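Local atomic coordinates of geranylgeranyl pyrophosphate synthase (Corynebacterium glutamicum, PDB entry 3LMD), a protein that probably condenses isopentenyl diphosphate units onto an allylic diphosphate to build longer prenyl diphosphates, using magnesium as cofactor. Residues H52-S57 against L147-G152; K75-M80 against M234-V239; V97-V102 against S155-D160; I323-L328 against A339-A344. One frame throughout, in Å; residues are numbered along the deposited sequence.

Contact 1 (H52-S57 against L147-G152)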
loop_
_atom_site.group_PDB
_atom_site.type_symbol
_atom_site.label_atom_id
_atom_site.label_comp_id
_atom_site.label_asym_id
_atom_site.label_seq_id
_atom_site.Cartn_x
_atom_site.Cartn_y
_atom_site.Cartn_z
ATOM N N HIS A 52 -15.982 -3.487 9.717
ATOM C CA HIS A 52 -16.905 -3.723 8.588
ATOM C C HIS A 52 -17.254 -2.396 7.927
ATOM O O HIS A 52 -17.333 -2.296 6.698
ATOM C CB HIS A 52 -18.225 -4.387 9.079
ATOM C CG HIS A 52 -19.310 -4.357 8.048
ATOM N ND1 HIS A 52 -19.281 -5.155 6.924
ATOM C CD2 HIS A 52 -20.432 -3.600 7.948
ATOM C CE1 HIS A 52 -20.348 -4.900 6.180
ATOM N NE2 HIS A 52 -21.055 -3.951 6.776
ATOM N N THR A 53 -17.455 -1.353 8.719
ATOM C CA THR A 53 -17.703 -0.050 8.091
ATOM C C THR A 53 -16.561 0.334 7.130
ATOM O O THR A 53 -16.793 0.749 5.998
ATOM C CB THR A 53 -17.910 1.035 9.162
ATOM O OG1 THR A 53 -19.186 0.808 9.798
ATOM C CG2 THR A 53 -17.897 2.408 8.561
ATOM N N GLU A 54 -15.319 0.219 7.587
ATOM C CA GLU A 54 -14.187 0.585 6.725
ATOM C C GLU A 54 -14.118 -0.297 5.486
ATOM O O GLU A 54 -13.925 0.194 4.377
ATOM C CB GLU A 54 -12.863 0.464 7.513
ATOM C CG GLU A 54 -12.690 1.528 8.559
ATOM C CD GLU A 54 -12.331 2.893 7.933
ATOM O OE1 GLU A 54 -12.210 2.985 6.703
ATOM O OE2 GLU A 54 -12.177 3.879 8.666
ATOM N N LEU A 55 -14.234 -1.612 5.672
ATOM C CA LEU A 55 -14.114 -2.517 4.537
ATOM C C LEU A 55 -15.217 -2.252 3.503
ATOM O O LEU A 55 -15.034 -2.476 2.293
ATOM C CB LEU A 55 -14.170 -3.982 5.012
ATOM C CG LEU A 55 -13.064 -4.412 5.989
ATOM C CD1 LEU A 55 -13.278 -5.868 6.407
ATOM C CD2 LEU A 55 -11.712 -4.257 5.295
ATOM N N SER A 56 -16.368 -1.764 3.967
ATOM C CA SER A 56 -17.484 -1.524 3.034
ATOM C C SER A 56 -17.644 -0.044 2.692
ATOM O O SER A 56 -18.744 0.393 2.298
ATOM C CB SER A 56 -18.809 -2.089 3.608
ATOM O OG SER A 56 -19.090 -1.514 4.886
ATOM N N SER A 57 -16.559 0.725 2.827
ATOM C CA SER A 57 -16.574 2.140 2.431
ATOM C C SER A 57 -15.979 2.360 1.029
ATOM O O SER A 57 -14.979 1.727 0.660
ATOM C CB SER A 57 -15.790 2.987 3.447
ATOM O OG SER A 57 -16.422 2.972 4.707
ATOM N N LEU A 147 -5.207 -0.027 2.986
ATOM C CA LEU A 147 -4.175 0.882 3.531
ATOM C C LEU A 147 -4.676 2.329 3.546
ATOM O O LEU A 147 -4.426 3.069 4.501
ATOM C CB LEU A 147 -2.833 0.744 2.753
ATOM C CG LEU A 147 -2.294 -0.707 2.901
ATOM C CD1 LEU A 147 -1.214 -1.088 1.906
ATOM C CD2 LEU A 147 -1.806 -1.033 4.344
ATOM N N ALA A 148 -5.424 2.740 2.530
ATOM C CA ALA A 148 -5.995 4.100 2.557
ATOM C C ALA A 148 -7.010 4.248 3.716
ATOM O O ALA A 148 -7.022 5.270 4.401
ATOM C CB ALA A 148 -6.689 4.454 1.224
ATOM N N HIS A 149 -7.881 3.253 3.898
ATOM C CA HIS A 149 -8.812 3.242 5.052
ATOM C C HIS A 149 -8.045 3.338 6.374
ATOM O O HIS A 149 -8.414 4.106 7.285
ATOM C CB HIS A 149 -9.635 1.934 5.125
ATOM C CG HIS A 149 -10.562 1.726 3.964
ATOM N ND1 HIS A 149 -11.220 2.756 3.349
ATOM C CD2 HIS A 149 -10.971 0.594 3.345
ATOM C CE1 HIS A 149 -11.984 2.280 2.380
ATOM N NE2 HIS A 149 -11.841 0.965 2.354
ATOM N N ALA A 150 -7.004 2.532 6.501
ATOM C CA ALA A 150 -6.226 2.536 7.744
ATOM C C ALA A 150 -5.630 3.926 8.002
ATOM O O ALA A 150 -5.632 4.432 9.128
ATOM C CB ALA A 150 -5.106 1.431 7.727
ATOM N N SER A 151 -5.090 4.544 6.968
ATOM C CA SER A 151 -4.516 5.886 7.130
ATOM C C SER A 151 -5.555 6.906 7.580
ATOM O O SER A 151 -5.241 7.806 8.378
ATOM C CB SER A 151 -3.891 6.362 5.807
ATOM O OG SER A 151 -2.875 5.460 5.421
ATOM N N GLY A 152 -6.778 6.799 7.058
ATOM C CA GLY A 152 -7.876 7.681 7.504
ATOM C C GLY A 152 -8.044 7.599 9.020
ATOM O O GLY A 152 -8.070 8.638 9.722
HETATM O O HOH W 1 -10.930 5.852 7.523
HETATM O O HOH W 2 -13.514 -0.729 0.795
#
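His149 lays one ring face against the C-terminal end of helix 34-55, under the backbone carbonyl of Glu54. Glu54 O stands 3.0 Å above the His149 plane, near the ring edge rather than its centre. Glu54 O is also 3.0 Å from His149 NE2, but the angle there is too poor for a hydrogen bond. The same carbonyl accepts from Ser57 N. With CG anti to its carbonyl carbon (chi1 -64°), His149 reaches across to the end of the other helix. The Glu54 side chain bends at chi2 and runs alongside His149 the other way. Glu54 OE1 comes to 3.2 Å from His149 CB, and the carboxylate and ring planes are 48° apart. In the all-helical prenyl synthase fold, this joins the end of helix 34-55 to helix 132-157, at the surface. Leu55, on the inner side, packs on Leu146 and on Met67 of helix 60-69. Two waters complete the contact. Water 2 lies at the ring edge, in plane, 2.8 Å from His149 NE2. It also donates to Leu55 O and Ser57 O, so it ties the ring to the helix end. Water 1 donates to Glu54 OE2 at 2.6 Å and to His149 O at 3.1 Å.

Contact 2 (K75-M80 against M234-V239)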
loop_
_atom_site.group_PDB
_atom_site.type_symbol
_atom_site.label_atom_id
_atom_site.label_comp_id
_atom_site.label_asym_id
_atom_site.label_seq_id
_atom_site.Cartn_x
_atom_site.Cartn_y
_atom_site.Cartn_z
ATOM N N LYS A 75 -12.815 -15.415 15.133
ATOM C CA LYS A 75 -12.182 -14.547 16.133
ATOM C C LYS A 75 -10.816 -14.009 15.687
ATOM O O LYS A 75 -9.953 -14.752 15.215
ATOM C CB LYS A 75 -12.121 -15.219 17.512
ATOM C CG LYS A 75 -13.454 -15.184 18.253
ATOM C CD LYS A 75 -13.298 -15.499 19.727
ATOM C CE LYS A 75 -14.606 -15.250 20.468
ATOM N NZ LYS A 75 -14.428 -15.299 21.944
ATOM N N ARG A 76 -10.649 -12.700 15.831
ATOM C CA ARG A 76 -9.493 -11.970 15.301
ATOM C C ARG A 76 -8.449 -11.754 16.404
ATOM O O ARG A 76 -8.608 -10.891 17.273
ATOM C CB ARG A 76 -9.983 -10.632 14.777
ATOM C CG ARG A 76 -11.152 -10.750 13.771
ATOM C CD ARG A 76 -11.419 -9.429 13.062
ATOM N NE ARG A 76 -12.522 -9.553 12.113
ATOM C CZ ARG A 76 -12.371 -9.866 10.826
ATOM N NH1 ARG A 76 -13.440 -9.970 10.047
ATOM N NH2 ARG A 76 -11.150 -10.045 10.311
ATOM N N PHE A 77 -7.374 -12.534 16.371
ATOM C CA PHE A 77 -6.398 -12.497 17.470
ATOM C C PHE A 77 -5.728 -11.132 17.693
ATOM O O PHE A 77 -5.518 -10.697 18.846
ATOM C CB PHE A 77 -5.292 -13.545 17.277
ATOM C CG PHE A 77 -4.248 -13.464 18.347
ATOM C CD1 PHE A 77 -3.060 -12.777 18.142
ATOM C CD2 PHE A 77 -4.501 -13.995 19.602
ATOM C CE1 PHE A 77 -2.115 -12.653 19.177
ATOM C CE2 PHE A 77 -3.573 -13.883 20.617
ATOM C CZ PHE A 77 -2.380 -13.209 20.408
ATOM N N ARG A 78 -5.335 -10.465 16.613
ATOM C CA ARG A 78 -4.578 -9.208 16.775
ATOM C C ARG A 78 -5.377 -8.101 17.466
ATOM O O ARG A 78 -4.862 -7.449 18.396
ATOM C CB ARG A 78 -4.008 -8.742 15.442
ATOM C CG ARG A 78 -3.002 -9.754 14.904
ATOM C CD ARG A 78 -2.658 -9.550 13.411
ATOM N NE ARG A 78 -1.730 -10.602 12.989
ATOM C CZ ARG A 78 -2.107 -11.846 12.702
ATOM N NH1 ARG A 78 -3.393 -12.169 12.727
ATOM N NH2 ARG A 78 -1.204 -12.754 12.324
ATOM N N PRO A 79 -6.629 -7.877 17.027
ATOM C CA PRO A 79 -7.389 -6.874 17.791
ATOM C C PRO A 79 -7.680 -7.332 19.221
ATOM O O PRO A 79 -7.666 -6.504 20.128
ATOM C CB PRO A 79 -8.684 -6.675 16.979
ATOM C CG PRO A 79 -8.639 -7.682 15.828
ATOM C CD PRO A 79 -7.251 -8.225 15.719
ATOM N N MET A 80 -7.911 -8.625 19.432
ATOM C CA MET A 80 -8.147 -9.122 20.795
ATOM C C MET A 80 -6.949 -8.819 21.686
ATOM O O MET A 80 -7.097 -8.396 22.831
ATOM C CB MET A 80 -8.409 -10.653 20.800
ATOM C CG MET A 80 -8.799 -11.189 22.200
ATOM S SD MET A 80 -8.744 -13.020 22.415
ATOM C CE MET A 80 -6.992 -13.242 22.754
ATOM N N MET A 234 6.578 -15.216 17.529
ATOM C CA MET A 234 7.575 -16.272 17.258
ATOM C C MET A 234 7.064 -17.643 17.708
ATOM O O MET A 234 7.175 -18.628 16.976
ATOM C CB MET A 234 8.931 -15.949 17.936
ATOM C CG MET A 234 9.609 -14.619 17.492
ATOM S SD MET A 234 10.069 -14.583 15.698
ATOM C CE MET A 234 10.709 -16.323 15.518
ATOM N N ILE A 235 6.532 -17.713 18.928
ATOM C CA ILE A 235 5.999 -18.958 19.459
ATOM C C ILE A 235 4.910 -19.511 18.552
ATOM O O ILE A 235 4.945 -20.694 18.195
ATOM C CB ILE A 235 5.476 -18.760 20.886
ATOM C CG1 ILE A 235 6.645 -18.458 21.837
ATOM C CG2 ILE A 235 4.651 -19.977 21.363
ATOM C CD1 ILE A 235 6.144 -17.976 23.244
ATOM N N PHE A 236 3.957 -18.672 18.140
ATOM C CA PHE A 236 2.858 -19.166 17.277
ATOM C C PHE A 236 3.382 -19.856 16.023
ATOM O O PHE A 236 2.910 -20.920 15.654
ATOM C CB PHE A 236 1.927 -18.015 16.831
ATOM C CG PHE A 236 1.019 -17.493 17.929
ATOM C CD1 PHE A 236 0.823 -18.206 19.085
ATOM C CD2 PHE A 236 0.348 -16.291 17.777
ATOM C CE1 PHE A 236 -0.015 -17.722 20.099
ATOM C CE2 PHE A 236 -0.483 -15.809 18.783
ATOM C CZ PHE A 236 -0.660 -16.532 19.940
ATOM N N GLN A 237 4.315 -19.202 15.334
ATOM C CA GLN A 237 4.773 -19.703 14.045
ATOM C C GLN A 237 5.660 -20.960 14.205
ATOM O O GLN A 237 5.548 -21.889 13.427
ATOM C CB GLN A 237 5.555 -18.619 13.295
ATOM C CG GLN A 237 5.894 -19.053 11.864
ATOM C CD GLN A 237 4.624 -19.310 11.056
ATOM O OE1 GLN A 237 3.875 -18.383 10.794
ATOM N NE2 GLN A 237 4.352 -20.578 10.710
ATOM N N ILE A 238 6.568 -20.968 15.180
ATOM C CA ILE A 238 7.401 -22.144 15.352
ATOM C C ILE A 238 6.542 -23.343 15.779
ATOM O O ILE A 238 6.729 -24.463 15.289
ATOM C CB ILE A 238 8.545 -21.912 16.367
ATOM C CG1 ILE A 238 9.455 -20.772 15.868
ATOM C CG2 ILE A 238 9.388 -23.236 16.490
ATOM C CD1 ILE A 238 10.431 -20.274 16.876
ATOM N N VAL A 239 5.588 -23.111 16.681
ATOM C CA VAL A 239 4.740 -24.193 17.136
ATOM C C VAL A 239 3.940 -24.753 15.937
ATOM O O VAL A 239 3.838 -25.972 15.766
ATOM C CB VAL A 239 3.793 -23.756 18.316
ATOM C CG1 VAL A 239 2.655 -24.778 18.496
ATOM C CG2 VAL A 239 4.582 -23.630 19.650
#
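Phe77 and Phe236 meet as a T-shaped (edge-to-face) pair. The edge of Phe236 is directed at the face of Phe77. The ring centroids are 5.1 Å apart and the planes stand at 79°. Phe236 CE2 does most of the touching, sitting 3.5 Å above the Phe77 plane, away from the ring centre, and 3.6 Å from Phe77 CE1. Phe236 CZ follows at 3.8 Å from Phe77 CZ. The two side chains come from opposite directions and bridge a wide gap, since the CA atoms of Phe77 and Phe236 are 11.4 Å apart. Phe77 has CG opposite its backbone N (chi1 177°), which extends the ring from the first turn of helix 77-86. Phe236 has CG opposite its carbonyl carbon instead (chi1 -73°), which brings its ring edge-on to Phe77 with CE2 leading. Both residues are buried, and the contact is wholly apolar. It lies near the centre of the chain, within the helical bundle of the prenyl synthase fold. Arg76, at the N-cap position, forms salt bridges with Glu48 and Glu105. Phe77 also packs on Ile204 of helix 188-214 and Leu343 of helix 335-349. Phe236 rests on Thr347, so helix 335-349 touches both rings.

Contact 3 (V97-V102 against S155-D160)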
loop_
_atom_site.group_PDB
_atom_site.type_symbol
_atom_site.label_atom_id
_atom_site.label_comp_id
_atom_site.label_asym_id
_atom_site.label_seq_id
_atom_site.Cartn_x
_atom_site.Cartn_y
_atom_site.Cartn_z
ATOM N N VAL A 97 -8.693 3.010 21.492
ATOM C CA VAL A 97 -8.240 1.610 21.568
ATOM C C VAL A 97 -8.955 0.751 20.519
ATOM O O VAL A 97 -8.320 -0.027 19.804
ATOM C CB VAL A 97 -8.483 0.993 22.976
ATOM C CG1 VAL A 97 -8.180 -0.508 22.967
ATOM C CG2 VAL A 97 -7.620 1.663 24.022
ATOM N N ILE A 98 -10.281 0.877 20.429
ATOM C CA ILE A 98 -11.050 0.179 19.390
ATOM C C ILE A 98 -10.565 0.567 18.006
ATOM O O ILE A 98 -10.401 -0.284 17.133
ATOM C CB ILE A 98 -12.556 0.554 19.438
ATOM C CG1 ILE A 98 -13.175 0.190 20.786
ATOM C CG2 ILE A 98 -13.335 -0.099 18.302
ATOM C CD1 ILE A 98 -12.885 -1.166 21.212
ATOM N N LYS A 99 -10.381 1.855 17.785
ATOM C CA LYS A 99 -9.944 2.319 16.469
ATOM C C LYS A 99 -8.514 1.825 16.110
ATOM O O LYS A 99 -8.241 1.449 14.960
ATOM C CB LYS A 99 -10.003 3.857 16.447
ATOM C CG LYS A 99 -9.844 4.498 15.102
ATOM C CD LYS A 99 -10.182 6.024 15.153
ATOM C CE LYS A 99 -11.599 6.306 15.671
ATOM N NZ LYS A 99 -12.056 7.707 15.386
ATOM N N ALA A 100 -7.596 1.885 17.069
ATOM C CA ALA A 100 -6.261 1.291 16.867
ATOM C C ALA A 100 -6.319 -0.205 16.537
ATOM O O ALA A 100 -5.580 -0.675 15.674
ATOM C CB ALA A 100 -5.346 1.561 18.075
ATOM N N ALA A 101 -7.197 -0.960 17.193
ATOM C CA ALA A 101 -7.315 -2.398 16.954
ATOM C C ALA A 101 -7.790 -2.648 15.536
ATOM O O ALA A 101 -7.347 -3.610 14.874
ATOM C CB ALA A 101 -8.287 -3.060 17.969
ATOM N N VAL A 102 -8.650 -1.759 15.057
ATOM C CA VAL A 102 -9.162 -1.867 13.706
ATOM C C VAL A 102 -8.025 -1.585 12.724
ATOM O O VAL A 102 -7.893 -2.258 11.708
ATOM C CB VAL A 102 -10.375 -0.933 13.461
ATOM C CG1 VAL A 102 -10.701 -0.814 11.936
ATOM C CG2 VAL A 102 -11.611 -1.423 14.280
ATOM N N SER A 155 -5.105 9.048 11.026
ATOM C CA SER A 155 -5.130 10.519 11.078
ATOM C C SER A 155 -5.883 11.034 12.303
ATOM O O SER A 155 -5.662 12.161 12.748
ATOM C CB SER A 155 -5.729 11.141 9.802
ATOM O OG SER A 155 -7.177 11.079 9.758
ATOM N N GLN A 156 -6.761 10.203 12.853
ATOM C CA GLN A 156 -7.512 10.594 14.037
ATOM C C GLN A 156 -6.827 10.093 15.307
ATOM O O GLN A 156 -7.161 10.536 16.415
ATOM C CB GLN A 156 -8.955 10.062 13.968
ATOM C CG GLN A 156 -9.739 10.614 12.759
ATOM C CD GLN A 156 -11.188 10.164 12.785
ATOM O OE1 GLN A 156 -11.466 8.965 12.858
ATOM N NE2 GLN A 156 -12.113 11.121 12.754
ATOM N N LEU A 157 -5.860 9.195 15.155
ATOM C CA LEU A 157 -5.186 8.587 16.314
ATOM C C LEU A 157 -3.936 9.364 16.704
ATOM O O LEU A 157 -3.491 9.268 17.830
ATOM C CB LEU A 157 -4.853 7.101 16.077
ATOM C CG LEU A 157 -6.123 6.219 15.986
ATOM C CD1 LEU A 157 -5.762 4.803 15.537
ATOM C CD2 LEU A 157 -6.772 6.170 17.375
ATOM N N GLY A 158 -3.366 10.128 15.775
ATOM C CA GLY A 158 -2.228 10.975 16.127
ATOM C C GLY A 158 -0.948 10.550 15.419
ATOM O O GLY A 158 -0.839 9.424 14.926
ATOM N N THR A 159 0.035 11.441 15.376
ATOM C CA THR A 159 1.250 11.174 14.590
ATOM C C THR A 159 2.118 10.069 15.170
ATOM O O THR A 159 2.855 9.409 14.409
ATOM C CB THR A 159 2.131 12.448 14.425
ATOM O OG1 THR A 159 2.458 12.956 15.713
ATOM C CG2 THR A 159 1.403 13.505 13.666
ATOM N N ASP A 160 2.092 9.851 16.487
ATOM C CA ASP A 160 2.880 8.769 17.063
ATOM C C ASP A 160 2.379 7.412 16.542
ATOM O O ASP A 160 3.160 6.481 16.366
ATOM C CB ASP A 160 2.837 8.826 18.593
ATOM C CG ASP A 160 3.507 10.090 19.159
ATOM O OD1 ASP A 160 4.229 10.795 18.409
ATOM O OD2 ASP A 160 3.313 10.368 20.353
#
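Lys99 and Gln156 make the polar part of this contact. Lys99 NZ donates to Gln156 OE1 at 2.9 Å. The ammonium does not use a lone pair in the amide plane. It lies above the carbonyl plane, 58° out of it. The two side chains cross at about a right angle. The Lys99 chain sets off on the far side from its own backbone N and then bends at chi3 (-57°), which brings NZ round to the amide oxygen. A long, weak ion pair links the same NZ to Glu95.

The apolar part belongs to Leu157. Its two methyls divide the work. Leu157 CD2 lies against the aliphatic chain of Lys99, 4.1 Å from Lys99 CD. Leu157 CD1 turns to the helix backbone, 3.8 Å from Ala100 N, and also meets Ala100 CB at 4.1 Å. Leu157 thus lies against the helix surface at Ala100.

Beyond Leu157 the chain turns. Gly158 has positive phi (115°), is the first residue to leave helical angles after helix 132-157 and takes the N-cap position of helix 159-181. In the all-helical prenyl synthase fold, the contact sets this junction against the N-terminal part of helix 95-118. His214 of helix 188-214 packs on both Ala100 and Leu157. Leu153 of helix 132-157 touches Lys99 and Val102. On the dimer side, Ser155 packs on Ala163 of the second subunit, and Thr159 on Ser155 of that subunit.

Contact 4 (I323-L328 against A339-A344)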
loop_
_atom_site.group_PDB
_atom_site.type_symbol
_atom_site.label_atom_id
_atom_site.label_comp_id
_atom_site.label_asym_id
_atom_site.label_seq_id
_atom_site.Cartn_x
_atom_site.Cartn_y
_atom_site.Cartn_z
ATOM N N ILE A 323 11.439 -15.491 27.255
ATOM C CA ILE A 323 11.366 -14.054 26.948
ATOM C C ILE A 323 9.980 -13.479 27.242
ATOM O O ILE A 323 9.861 -12.405 27.843
ATOM C CB ILE A 323 11.744 -13.785 25.453
ATOM C CG1 ILE A 323 13.246 -14.047 25.224
ATOM C CG2 ILE A 323 11.395 -12.336 25.029
ATOM C CD1 ILE A 323 13.623 -14.205 23.727
ATOM N N ALA A 324 8.945 -14.198 26.820
ATOM C CA ALA A 324 7.561 -13.768 27.040
ATOM C C ALA A 324 7.285 -13.604 28.546
ATOM O O ALA A 324 6.702 -12.609 28.964
ATOM C CB ALA A 324 6.589 -14.770 26.419
ATOM N N ASN A 325 7.717 -14.581 29.343
ATOM C CA ASN A 325 7.542 -14.533 30.799
ATOM C C ASN A 325 8.316 -13.387 31.426
ATOM O O ASN A 325 7.822 -12.745 32.364
ATOM C CB ASN A 325 7.947 -15.862 31.443
ATOM C CG ASN A 325 6.823 -16.884 31.388
ATOM O OD1 ASN A 325 5.654 -16.523 31.452
ATOM N ND2 ASN A 325 7.176 -18.151 31.288
ATOM N N ALA A 326 9.500 -13.099 30.887
ATOM C CA ALA A 326 10.271 -11.954 31.349
ATOM C C ALA A 326 9.578 -10.639 31.010
ATOM O O ALA A 326 9.693 -9.672 31.759
ATOM C CB ALA A 326 11.724 -11.967 30.815
ATOM N N GLU A 327 8.843 -10.588 29.899
ATOM C CA GLU A 327 8.080 -9.362 29.606
ATOM C C GLU A 327 6.886 -9.215 30.540
ATOM O O GLU A 327 6.633 -8.117 31.067
ATOM C CB GLU A 327 7.690 -9.297 28.126
ATOM C CG GLU A 327 8.955 -9.306 27.233
ATOM C CD GLU A 327 9.824 -8.055 27.425
ATOM O OE1 GLU A 327 9.323 -7.004 27.904
ATOM O OE2 GLU A 327 10.999 -8.101 27.022
ATOM N N LEU A 328 6.185 -10.318 30.793
ATOM C CA LEU A 328 5.054 -10.276 31.711
ATOM C C LEU A 328 5.486 -9.911 33.147
ATOM O O LEU A 328 4.698 -9.339 33.911
ATOM C CB LEU A 328 4.327 -11.612 31.727
ATOM C CG LEU A 328 3.612 -11.975 30.400
ATOM C CD1 LEU A 328 2.890 -13.310 30.573
ATOM C CD2 LEU A 328 2.647 -10.896 29.929
ATOM N N ALA A 339 -4.185 -14.220 31.661
ATOM C CA ALA A 339 -4.807 -14.588 30.386
ATOM C C ALA A 339 -3.767 -14.501 29.243
ATOM O O ALA A 339 -3.731 -15.356 28.348
ATOM C CB ALA A 339 -5.999 -13.636 30.090
ATOM N N LEU A 340 -2.932 -13.468 29.282
ATOM C CA LEU A 340 -1.863 -13.355 28.298
ATOM C C LEU A 340 -0.903 -14.496 28.449
ATOM O O LEU A 340 -0.510 -15.100 27.458
ATOM C CB LEU A 340 -1.131 -12.020 28.392
ATOM C CG LEU A 340 -2.015 -10.827 28.024
ATOM C CD1 LEU A 340 -1.286 -9.574 28.358
ATOM C CD2 LEU A 340 -2.421 -10.863 26.519
ATOM N N ARG A 341 -0.530 -14.809 29.672
ATOM C CA ARG A 341 0.363 -15.898 29.915
ATOM C C ARG A 341 -0.236 -17.195 29.432
ATOM O O ARG A 341 0.410 -17.959 28.780
ATOM C CB ARG A 341 0.712 -15.995 31.390
ATOM C CG ARG A 341 1.914 -16.862 31.691
ATOM C CD ARG A 341 2.020 -17.324 33.124
ATOM N NE ARG A 341 1.966 -16.256 34.109
ATOM C CZ ARG A 341 2.969 -15.467 34.414
ATOM N NH1 ARG A 341 4.111 -15.594 33.802
ATOM N NH2 ARG A 341 2.814 -14.539 35.316
ATOM N N ASN A 342 -1.491 -17.424 29.747
ATOM C CA ASN A 342 -2.129 -18.668 29.422
ATOM C C ASN A 342 -2.224 -18.890 27.943
ATOM O O ASN A 342 -2.150 -19.980 27.492
ATOM C CB ASN A 342 -3.515 -18.762 30.015
ATOM C CG ASN A 342 -3.507 -18.867 31.521
ATOM O OD1 ASN A 342 -4.531 -18.697 32.148
ATOM N ND2 ASN A 342 -2.365 -19.125 32.103
ATOM N N LEU A 343 -2.399 -17.848 27.179
ATOM C CA LEU A 343 -2.464 -18.071 25.778
ATOM C C LEU A 343 -1.144 -18.439 25.135
ATOM O O LEU A 343 -1.101 -19.167 24.183
ATOM C CB LEU A 343 -3.160 -16.955 25.069
ATOM C CG LEU A 343 -2.553 -15.610 24.929
ATOM C CD1 LEU A 343 -1.777 -15.623 23.725
ATOM C CD2 LEU A 343 -3.662 -14.643 24.788
ATOM N N ALA A 344 -0.070 -17.936 25.701
ATOM C CA ALA A 344 1.249 -18.376 25.323
ATOM C C ALA A 344 1.477 -19.805 25.740
ATOM O O ALA A 344 1.844 -20.609 24.942
ATOM C CB ALA A 344 2.272 -17.499 25.889
#
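An antiparallel helical hairpin brings together Leu328, Asn325 and Arg341 near the C-terminal end of the chain. Helices 309-328 and 335-349 follow each other in sequence, and their short segments run at 178° with axes 10.7 Å apart. Leu328 carries the apolar side of the contact. Leu328 CD1 lies 3.6 Å from Arg341 CB and also sits over one face of the guanidinium, away from its middle. The other methyl, Leu328 CD2, is 4.2 Å from Leu340 CB. Leu328 and Leu340 continue inward, to Phe228 and Leu225 of helix 219-246. The first torsion of Arg341 swings its chain away from the backbone N, and a bend follows at chi3. The bend places the guanidinium beside the Asn325 amide, the two planes turned obliquely to each other. The guanidinium is held chiefly by a salt bridge from Arg341 NE to Glu338, one turn earlier in the same helix. The bond to Asn325 adds a second grip, and the two together should limit its rotation. Across the hairpin, Arg341 NH1 donates to Asn325 OD1 at 3.0 Å. The oxygen is close to the guanidinium plane, but NH1 lies 49° out of the amide carbonyl plane, and the N-H...O angle of 132° makes the bond clearly bent.

How the contacts relate
Contact 2 is the buried one, its centre about 5 Å from the centre of the chain, and is purely aromatic. Contact 4 is partly buried and mixes leucine packing with an arginine-asparagine bond. Contact 1 is a surface contact bridged by water, while contact 3 is partly buried and pairs a lysine bond with leucine packing. Contacts 1 and 3 both use helix 132-157, with centres about 12 Å apart, and both touch the second subunit. Contacts 2 and 4 meet directly, where Leu343 of contact 4 reaches both rings of contact 2 and Met80. Contacts 2 and 3 touch where Pro79 meets Ala101. Contact 4 stays clear of contacts 1 and 3.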